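Local atomic coordinates of beta-glucuronidase (uncultured Clostridium sp., PDB entry 6U7J), a protein that probably hydrolyses beta-D-glucuronides as a family 2 glycoside hydrolase of a gut bacterium, releasing glucuronic acid and reactivating estrogens from their conjugates. Residues A390-V395 with E430-Y435; E398-D403 with V410-T415; K434-L439 with R443-T448. All coordinates share one frame; numbering follows the deposited sequence.

Interaction 1 (A390-V395 with E430-Y435)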
# COMPACT_ATOMS: atom_id res chain seq x y z
N ALA B 390 29.54 -31.37 19.51
CA ALA B 390 29.30 -31.57 20.94
C ALA B 390 28.27 -30.56 21.45
O ALA B 390 27.39 -30.92 22.25
CB ALA B 390 30.60 -31.46 21.72
N TYR B 391 28.35 -29.31 20.97
CA TYR B 391 27.37 -28.32 21.40
C TYR B 391 25.98 -28.66 20.85
O TYR B 391 24.97 -28.50 21.55
CB TYR B 391 27.83 -26.92 20.97
CG TYR B 391 26.83 -25.86 21.33
CD1 TYR B 391 26.55 -25.58 22.66
CD2 TYR B 391 26.12 -25.17 20.34
CE1 TYR B 391 25.62 -24.63 23.01
CE2 TYR B 391 25.19 -24.21 20.67
CZ TYR B 391 24.94 -23.95 22.01
OH TYR B 391 24.01 -23.02 22.36
N HIS B 392 25.92 -29.18 19.63
CA HIS B 392 24.66 -29.59 19.02
C HIS B 392 23.98 -30.69 19.85
O HIS B 392 22.77 -30.64 20.11
CB HIS B 392 24.96 -30.06 17.59
CG HIS B 392 23.76 -30.22 16.70
ND1 HIS B 392 23.88 -30.34 15.34
CD2 HIS B 392 22.44 -30.30 16.97
CE1 HIS B 392 22.68 -30.49 14.80
NE2 HIS B 392 21.79 -30.45 15.77
N LYS B 393 24.75 -31.70 20.28
CA LYS B 393 24.21 -32.71 21.18
C LYS B 393 23.72 -32.09 22.49
O LYS B 393 22.66 -32.45 23.01
CB LYS B 393 25.26 -33.78 21.49
CG LYS B 393 25.75 -34.57 20.30
CD LYS B 393 26.52 -35.79 20.79
CE LYS B 393 27.65 -36.16 19.86
NZ LYS B 393 28.49 -37.25 20.45
N GLN B 394 24.50 -31.15 23.05
CA GLN B 394 24.08 -30.55 24.31
C GLN B 394 22.78 -29.76 24.16
O GLN B 394 21.96 -29.74 25.08
CB GLN B 394 25.20 -29.66 24.85
CG GLN B 394 26.48 -30.43 25.14
CD GLN B 394 27.64 -29.54 25.54
OE1 GLN B 394 27.69 -28.36 25.16
NE2 GLN B 394 28.58 -30.09 26.31
N VAL B 395 22.58 -29.09 23.02
CA VAL B 395 21.33 -28.34 22.86
C VAL B 395 20.15 -29.30 22.71
O VAL B 395 19.05 -29.04 23.21
CB VAL B 395 21.43 -27.35 21.69
CG1 VAL B 395 20.07 -26.79 21.32
CG2 VAL B 395 22.39 -26.21 22.06
N GLU B 430 25.04 -38.62 11.69
CA GLU B 430 24.87 -39.94 12.29
C GLU B 430 25.10 -39.87 13.79
O GLU B 430 24.34 -40.45 14.57
CB GLU B 430 25.82 -40.96 11.68
CG GLU B 430 25.49 -42.37 12.12
CD GLU B 430 26.57 -43.37 11.78
OE1 GLU B 430 26.26 -44.58 11.74
OE2 GLU B 430 27.71 -42.94 11.55
N GLU B 431 26.16 -39.16 14.20
CA GLU B 431 26.38 -38.92 15.62
C GLU B 431 25.18 -38.21 16.25
O GLU B 431 24.66 -38.63 17.28
CB GLU B 431 27.66 -38.12 15.82
CG GLU B 431 28.85 -38.97 16.21
CD GLU B 431 28.55 -39.85 17.41
OE1 GLU B 431 28.34 -39.30 18.52
OE2 GLU B 431 28.49 -41.09 17.24
N VAL B 432 24.72 -37.12 15.61
CA VAL B 432 23.63 -36.35 16.20
C VAL B 432 22.38 -37.21 16.31
O VAL B 432 21.71 -37.23 17.35
CB VAL B 432 23.35 -35.07 15.38
CG1 VAL B 432 22.13 -34.35 15.95
CG2 VAL B 432 24.53 -34.14 15.41
N THR B 433 22.04 -37.94 15.24
CA THR B 433 20.81 -38.72 15.26
C THR B 433 20.87 -39.83 16.30
O THR B 433 19.91 -40.05 17.05
CB THR B 433 20.52 -39.30 13.88
OG1 THR B 433 21.72 -39.86 13.34
CG2 THR B 433 20.01 -38.23 12.94
N LYS B 434 22.00 -40.53 16.38
CA LYS B 434 22.15 -41.56 17.41
C LYS B 434 21.99 -40.99 18.81
O LYS B 434 21.39 -41.62 19.68
CB LYS B 434 23.49 -42.26 17.25
CG LYS B 434 23.45 -43.39 16.23
CD LYS B 434 24.82 -43.80 15.73
CE LYS B 434 25.90 -43.48 16.74
NZ LYS B 434 25.73 -44.29 17.97
N TYR B 435 22.50 -39.77 19.03
CA TYR B 435 22.41 -39.19 20.37
C TYR B 435 20.97 -38.87 20.76
O TYR B 435 20.57 -39.10 21.91
CB TYR B 435 23.28 -37.94 20.47
CG TYR B 435 23.27 -37.36 21.86
CD1 TYR B 435 22.56 -36.19 22.15
CD2 TYR B 435 23.94 -37.99 22.91
CE1 TYR B 435 22.53 -35.66 23.43
CE2 TYR B 435 23.92 -37.47 24.20
CZ TYR B 435 23.22 -36.31 24.45
OH TYR B 435 23.19 -35.80 25.73
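Lys393 lies across the ring of Tyr435 and then carries on to a carboxylate. Its CB stands over one face of the phenol, 4.0 Å from the ring centroid and displaced toward the rim, in a CH-pi contact; farther out, CD passes 3.8 Å from Tyr435 CG. Still alongside the ring, the lysine chain departs from fully extended at chi3 (-147°), and NZ goes on to Glu431 OE1 in a salt bridge of 2.8 Å, meeting that oxygen nearly along its C-O axis. Glu431 comes to the meeting folded, with its own bend at chi2. On the deeper side of the interface Val432 and His392 cross at about a right angle. Both valine methyls lie over the same face of the imidazole: CG1 is 4.1 Å from the ring centroid, close to the ring normal, while CG2 sits 3.9 Å from His392 ND1. The imidazole nitrogens have partners elsewhere, ND1 with the hydroxyl of Tyr428 and NE2 with the carbonyl of Ile414. The segments 390-395 and 430-435 of helices 386-403 and 424-439 run nearly parallel, axes 10.0 Å apart at closest and inclined by 23°, as neighbouring outer helices of a TIM barrel do. With both imidazole nitrogens engaged, the ring's rotation is fixed and its face is left to the valine, while the partly exposed lysine pairs its charge with Glu431 and lays its aliphatic part on the tyrosine.

Interaction 2 (E398-D403 with V410-T415)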
# COMPACT_ATOMS: atom_id res chain seq x y z
N GLU B 398 19.25 -30.38 26.20
CA GLU B 398 18.47 -29.33 26.86
C GLU B 398 17.04 -29.28 26.31
O GLU B 398 16.08 -29.19 27.08
CB GLU B 398 19.15 -27.97 26.67
CG GLU B 398 20.19 -27.56 27.71
CD GLU B 398 20.76 -26.19 27.39
OE1 GLU B 398 21.62 -26.10 26.48
OE2 GLU B 398 20.33 -25.18 28.01
N LEU B 399 16.89 -29.30 24.98
CA LEU B 399 15.54 -29.28 24.41
C LEU B 399 14.72 -30.46 24.90
O LEU B 399 13.56 -30.29 25.30
CB LEU B 399 15.59 -29.27 22.88
CG LEU B 399 14.20 -29.23 22.24
CD1 LEU B 399 13.38 -28.04 22.72
CD2 LEU B 399 14.32 -29.19 20.74
N TYR B 400 15.30 -31.67 24.89
CA TYR B 400 14.59 -32.84 25.39
C TYR B 400 14.17 -32.66 26.84
O TYR B 400 13.03 -32.92 27.21
CB TYR B 400 15.43 -34.11 25.22
CG TYR B 400 14.78 -35.32 25.86
CD1 TYR B 400 13.70 -35.95 25.25
CD2 TYR B 400 15.22 -35.81 27.10
CE1 TYR B 400 13.08 -37.05 25.85
CE2 TYR B 400 14.61 -36.90 27.70
CZ TYR B 400 13.54 -37.51 27.08
OH TYR B 400 12.94 -38.60 27.67
N GLN B 401 15.09 -32.19 27.69
CA GLN B 401 14.74 -32.04 29.10
C GLN B 401 13.58 -31.07 29.28
O GLN B 401 12.71 -31.28 30.13
CB GLN B 401 15.95 -31.58 29.91
CG GLN B 401 16.89 -32.72 30.32
CD GLN B 401 16.25 -33.64 31.34
OE1 GLN B 401 16.08 -34.83 31.09
NE2 GLN B 401 15.88 -33.09 32.50
N ARG B 402 13.55 -30.00 28.48
CA ARG B 402 12.47 -29.02 28.63
C ARG B 402 11.14 -29.56 28.11
O ARG B 402 10.09 -29.35 28.74
CB ARG B 402 12.84 -27.72 27.93
CG ARG B 402 11.99 -26.52 28.36
CD ARG B 402 12.14 -25.36 27.40
NE ARG B 402 11.43 -25.61 26.14
CZ ARG B 402 11.22 -24.69 25.21
NH1 ARG B 402 11.65 -23.43 25.37
NH2 ARG B 402 10.57 -25.03 24.10
N ASP B 403 11.13 -30.23 26.95
CA ASP B 403 9.87 -30.52 26.27
C ASP B 403 9.46 -31.99 26.27
O ASP B 403 8.43 -32.33 25.67
CB ASP B 403 9.95 -29.99 24.82
CG ASP B 403 10.02 -28.45 24.74
OD1 ASP B 403 10.05 -27.76 25.80
OD2 ASP B 403 10.07 -27.93 23.61
N VAL B 410 5.43 -34.33 18.60
CA VAL B 410 5.41 -35.67 18.05
C VAL B 410 6.66 -36.00 17.26
O VAL B 410 6.81 -37.15 16.80
CB VAL B 410 4.16 -35.92 17.19
CG1 VAL B 410 2.91 -35.57 18.00
CG2 VAL B 410 4.23 -35.15 15.86
N MET B 411 7.59 -35.06 17.12
CA MET B 411 8.77 -35.33 16.32
C MET B 411 9.83 -34.28 16.62
O MET B 411 9.50 -33.13 16.92
CB MET B 411 8.42 -35.35 14.82
CG MET B 411 9.57 -35.74 13.90
SD MET B 411 9.04 -36.40 12.29
CE MET B 411 8.06 -35.03 11.67
N TRP B 412 11.11 -34.69 16.56
CA TRP B 412 12.23 -33.78 16.73
C TRP B 412 12.84 -33.51 15.37
O TRP B 412 13.13 -34.45 14.63
CB TRP B 412 13.33 -34.35 17.65
CG TRP B 412 12.89 -34.82 19.00
CD1 TRP B 412 12.84 -36.10 19.43
CD2 TRP B 412 12.46 -34.01 20.11
NE1 TRP B 412 12.39 -36.16 20.72
CE2 TRP B 412 12.14 -34.89 21.17
CE3 TRP B 412 12.30 -32.64 20.31
CZ2 TRP B 412 11.67 -34.45 22.40
CZ3 TRP B 412 11.83 -32.19 21.53
CH2 TRP B 412 11.53 -33.10 22.57
N SER B 413 13.04 -32.24 15.04
CA SER B 413 13.83 -31.88 13.88
C SER B 413 15.18 -31.39 14.38
O SER B 413 15.24 -30.48 15.21
CB SER B 413 13.16 -30.81 13.03
OG SER B 413 14.09 -30.27 12.12
N ILE B 414 16.26 -31.99 13.87
CA ILE B 414 17.58 -31.76 14.44
C ILE B 414 18.39 -30.75 13.66
O ILE B 414 19.49 -30.38 14.11
CB ILE B 414 18.38 -33.08 14.53
CG1 ILE B 414 18.59 -33.65 13.13
CG2 ILE B 414 17.64 -34.08 15.43
CD1 ILE B 414 19.68 -34.69 13.06
N THR B 415 17.89 -30.30 12.50
CA THR B 415 18.61 -29.37 11.64
C THR B 415 17.67 -28.87 10.55
O THR B 415 16.73 -29.56 10.14
CB THR B 415 19.85 -30.04 11.02
OG1 THR B 415 20.63 -29.06 10.32
CG2 THR B 415 19.46 -31.14 10.04
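Trp412 pushes the six-membered part of its indole against the last turns of helix 386-403, where three side chains receive it. Leu399 and the indole slide past each other in opposite directions, with Leu399 CG 3.9 Å from Trp412 CZ3 and its CD2 also close to that corner of the ring. Tyr400 crosses obliquely and offers the edge of its phenol: its CD1 lies 3.8 Å from Trp412 CZ2. Between these two, Asp403 CB comes to the indole edge, near the ring plane, 4.2 Å from Trp412 CH2. In the TIM barrel this is the layer between an outer helix and the inner parallel sheet; segment 398-403 of the helix runs at 158° to 410-415 of the strand, nearly antiparallel, and a short loop turns the chain from one into the other. The indole is held at its other end too, because NE1 donates to Asp440 OD2. Asp403 turns its carboxylate to its neighbour Arg402, which grips it side-on: NE meets OD1 of Asp403 at 2.6 Å, 29° out of the carboxylate plane, and NH2 takes the syn lone pair of Asp403 OD2 at 3.0 Å. Asp361 OD2 lies close to the same carboxylate, and the arginine probably offsets some of that negative charge.

Interaction 3 (K434-L439 with R443-T448)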
# COMPACT_ATOMS: atom_id res chain seq x y z
N LYS B 434 22.00 -40.53 16.38
CA LYS B 434 22.15 -41.56 17.41
C LYS B 434 21.99 -40.99 18.81
O LYS B 434 21.39 -41.62 19.68
CB LYS B 434 23.49 -42.26 17.25
CG LYS B 434 23.45 -43.39 16.23
CD LYS B 434 24.82 -43.80 15.73
CE LYS B 434 25.90 -43.48 16.74
NZ LYS B 434 25.73 -44.29 17.97
N TYR B 435 22.50 -39.77 19.03
CA TYR B 435 22.41 -39.19 20.37
C TYR B 435 20.97 -38.87 20.76
O TYR B 435 20.57 -39.10 21.91
CB TYR B 435 23.28 -37.94 20.47
CG TYR B 435 23.27 -37.36 21.86
CD1 TYR B 435 22.56 -36.19 22.15
CD2 TYR B 435 23.94 -37.99 22.91
CE1 TYR B 435 22.53 -35.66 23.43
CE2 TYR B 435 23.92 -37.47 24.20
CZ TYR B 435 23.22 -36.31 24.45
OH TYR B 435 23.19 -35.80 25.73
N ILE B 436 20.17 -38.32 19.83
CA ILE B 436 18.80 -37.94 20.20
C ILE B 436 17.95 -39.19 20.34
O ILE B 436 17.02 -39.23 21.16
CB ILE B 436 18.21 -36.93 19.19
CG1 ILE B 436 16.76 -36.58 19.53
CG2 ILE B 436 18.25 -37.46 17.77
CD1 ILE B 436 16.56 -35.93 20.91
N ARG B 437 18.26 -40.24 19.58
CA ARG B 437 17.55 -41.51 19.75
C ARG B 437 17.81 -42.13 21.11
O ARG B 437 16.91 -42.76 21.68
CB ARG B 437 17.93 -42.48 18.63
CG ARG B 437 17.26 -42.15 17.31
CD ARG B 437 17.44 -43.27 16.30
NE ARG B 437 17.22 -42.76 14.96
CZ ARG B 437 16.02 -42.60 14.41
NH1 ARG B 437 14.93 -42.95 15.09
NH2 ARG B 437 15.93 -42.12 13.18
N LYS B 438 19.01 -41.93 21.68
CA LYS B 438 19.26 -42.49 23.01
C LYS B 438 18.53 -41.70 24.09
O LYS B 438 18.15 -42.27 25.12
CB LYS B 438 20.77 -42.56 23.31
CG LYS B 438 21.05 -43.29 24.63
CD LYS B 438 22.19 -44.31 24.55
CE LYS B 438 23.52 -43.65 24.23
NZ LYS B 438 24.38 -43.48 25.45
N LEU B 439 18.31 -40.40 23.88
CA LEU B 439 17.56 -39.60 24.85
C LEU B 439 16.08 -39.93 24.82
O LEU B 439 15.41 -39.92 25.86
CB LEU B 439 17.75 -38.11 24.56
CG LEU B 439 19.08 -37.46 24.87
CD1 LEU B 439 19.09 -36.07 24.25
CD2 LEU B 439 19.29 -37.38 26.38
N ARG B 443 9.89 -40.93 20.00
CA ARG B 443 9.49 -39.94 19.00
C ARG B 443 10.34 -40.04 17.74
O ARG B 443 11.56 -40.22 17.82
CB ARG B 443 9.59 -38.50 19.55
CG ARG B 443 8.42 -38.05 20.40
CD ARG B 443 8.71 -36.63 20.95
NE ARG B 443 7.74 -36.17 21.95
CZ ARG B 443 7.92 -36.27 23.27
NH1 ARG B 443 9.02 -36.83 23.74
NH2 ARG B 443 7.01 -35.82 24.11
N PRO B 444 9.71 -39.96 16.57
CA PRO B 444 10.45 -39.90 15.31
C PRO B 444 11.40 -38.71 15.25
O PRO B 444 11.21 -37.69 15.91
CB PRO B 444 9.34 -39.75 14.25
CG PRO B 444 8.10 -40.11 14.93
CD PRO B 444 8.25 -39.99 16.40
N ILE B 445 12.41 -38.85 14.39
CA ILE B 445 13.50 -37.90 14.21
C ILE B 445 13.50 -37.46 12.75
O ILE B 445 13.27 -38.28 11.86
CB ILE B 445 14.86 -38.56 14.57
CG1 ILE B 445 14.93 -38.89 16.05
CG2 ILE B 445 16.02 -37.70 14.14
CD1 ILE B 445 14.68 -37.71 16.91
N THR B 446 13.76 -36.17 12.50
CA THR B 446 13.89 -35.68 11.13
C THR B 446 14.82 -34.47 11.07
O THR B 446 15.38 -34.03 12.08
CB THR B 446 12.53 -35.32 10.52
OG1 THR B 446 12.69 -35.03 9.12
CG2 THR B 446 11.92 -34.11 11.20
N GLY B 447 15.01 -33.97 9.86
CA GLY B 447 15.70 -32.73 9.55
C GLY B 447 15.30 -32.37 8.14
O GLY B 447 14.95 -33.24 7.35
N THR B 448 15.33 -31.07 7.83
CA THR B 448 14.80 -30.64 6.54
C THR B 448 15.92 -30.48 5.52
O THR B 448 17.03 -30.06 5.84
CB THR B 448 14.03 -29.32 6.65
OG1 THR B 448 14.95 -28.24 6.91
CG2 THR B 448 12.99 -29.40 7.74
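Ile445 slides past Ile436 in the opposite direction, so that the end of one branched chain lies along the flank of the other. The closest approach is from Ile445 CD1 to Ile436 CG1, 3.5 Å, and the same methyl is 3.7 Å from Ile436 CG2. On the helix, Ile436 carries CG1 opposite its backbone nitrogen (chi1 178°), which leaves CG2 between the nitrogen and the carbonyl carbon; CG1 and CG2 together make the surface that Ile445 CD1 touches. Ile445 takes a different chi1: CG1 lies opposite the carbonyl carbon (-66°), CG2 opposite the nitrogen, and a second bend at chi2 brings CD1 round to the helix.

Arg437 reaches the same isoleucine from its other flank. Its chain is extended from CG to NE, then turns at chi4 so that one face of the guanidinium lies over Ile445: CG1 of Ile445 stands 4.1 Å above the plane, over its centre, and NH2 is 4.0 Å from Ile445 CB. The contact of that face is apolar, while the nitrogens bond elsewhere: NH1 forms a salt bridge with Asp463, and NH2 donates to the carbonyl of Phe461. Asp463 OD2 also accepts the backbone N-H of Ile445, tying the arginine and the start of the strand to one carboxylate.

The contact belongs to the beta-alpha-beta unit of strand 409-416, helix 424-439 and strand 445-449, whose two strands pair in parallel in the barrel sheet. Trp412 of the first strand touches both Ile436 and Ile445, Leu396 of helix 386-403 packs on Ile436 as well, and on the far side Thr446 meets Cys466 of strand 465-468.

In the fold
From the N terminus, helix 386-403 comes first: residues 390-395 wait for a partner 35 residues on, while the helix end turns back through a short loop so that 398-403 meets strand 409-416 in interaction 2. The chain then enters helix 424-439, and 430-435 returns to the earlier helix, closing the larger loop of interaction 1 with interaction 2 nested inside it. Interaction 3 follows in series after interaction 2, beginning on the same helix where interaction 1 ends and sharing Lys434 and Tyr435 with it. Together they join two adjacent outer helices to each other and to neighbouring parallel strands 409-416 and 445-449 of the TIM barrel.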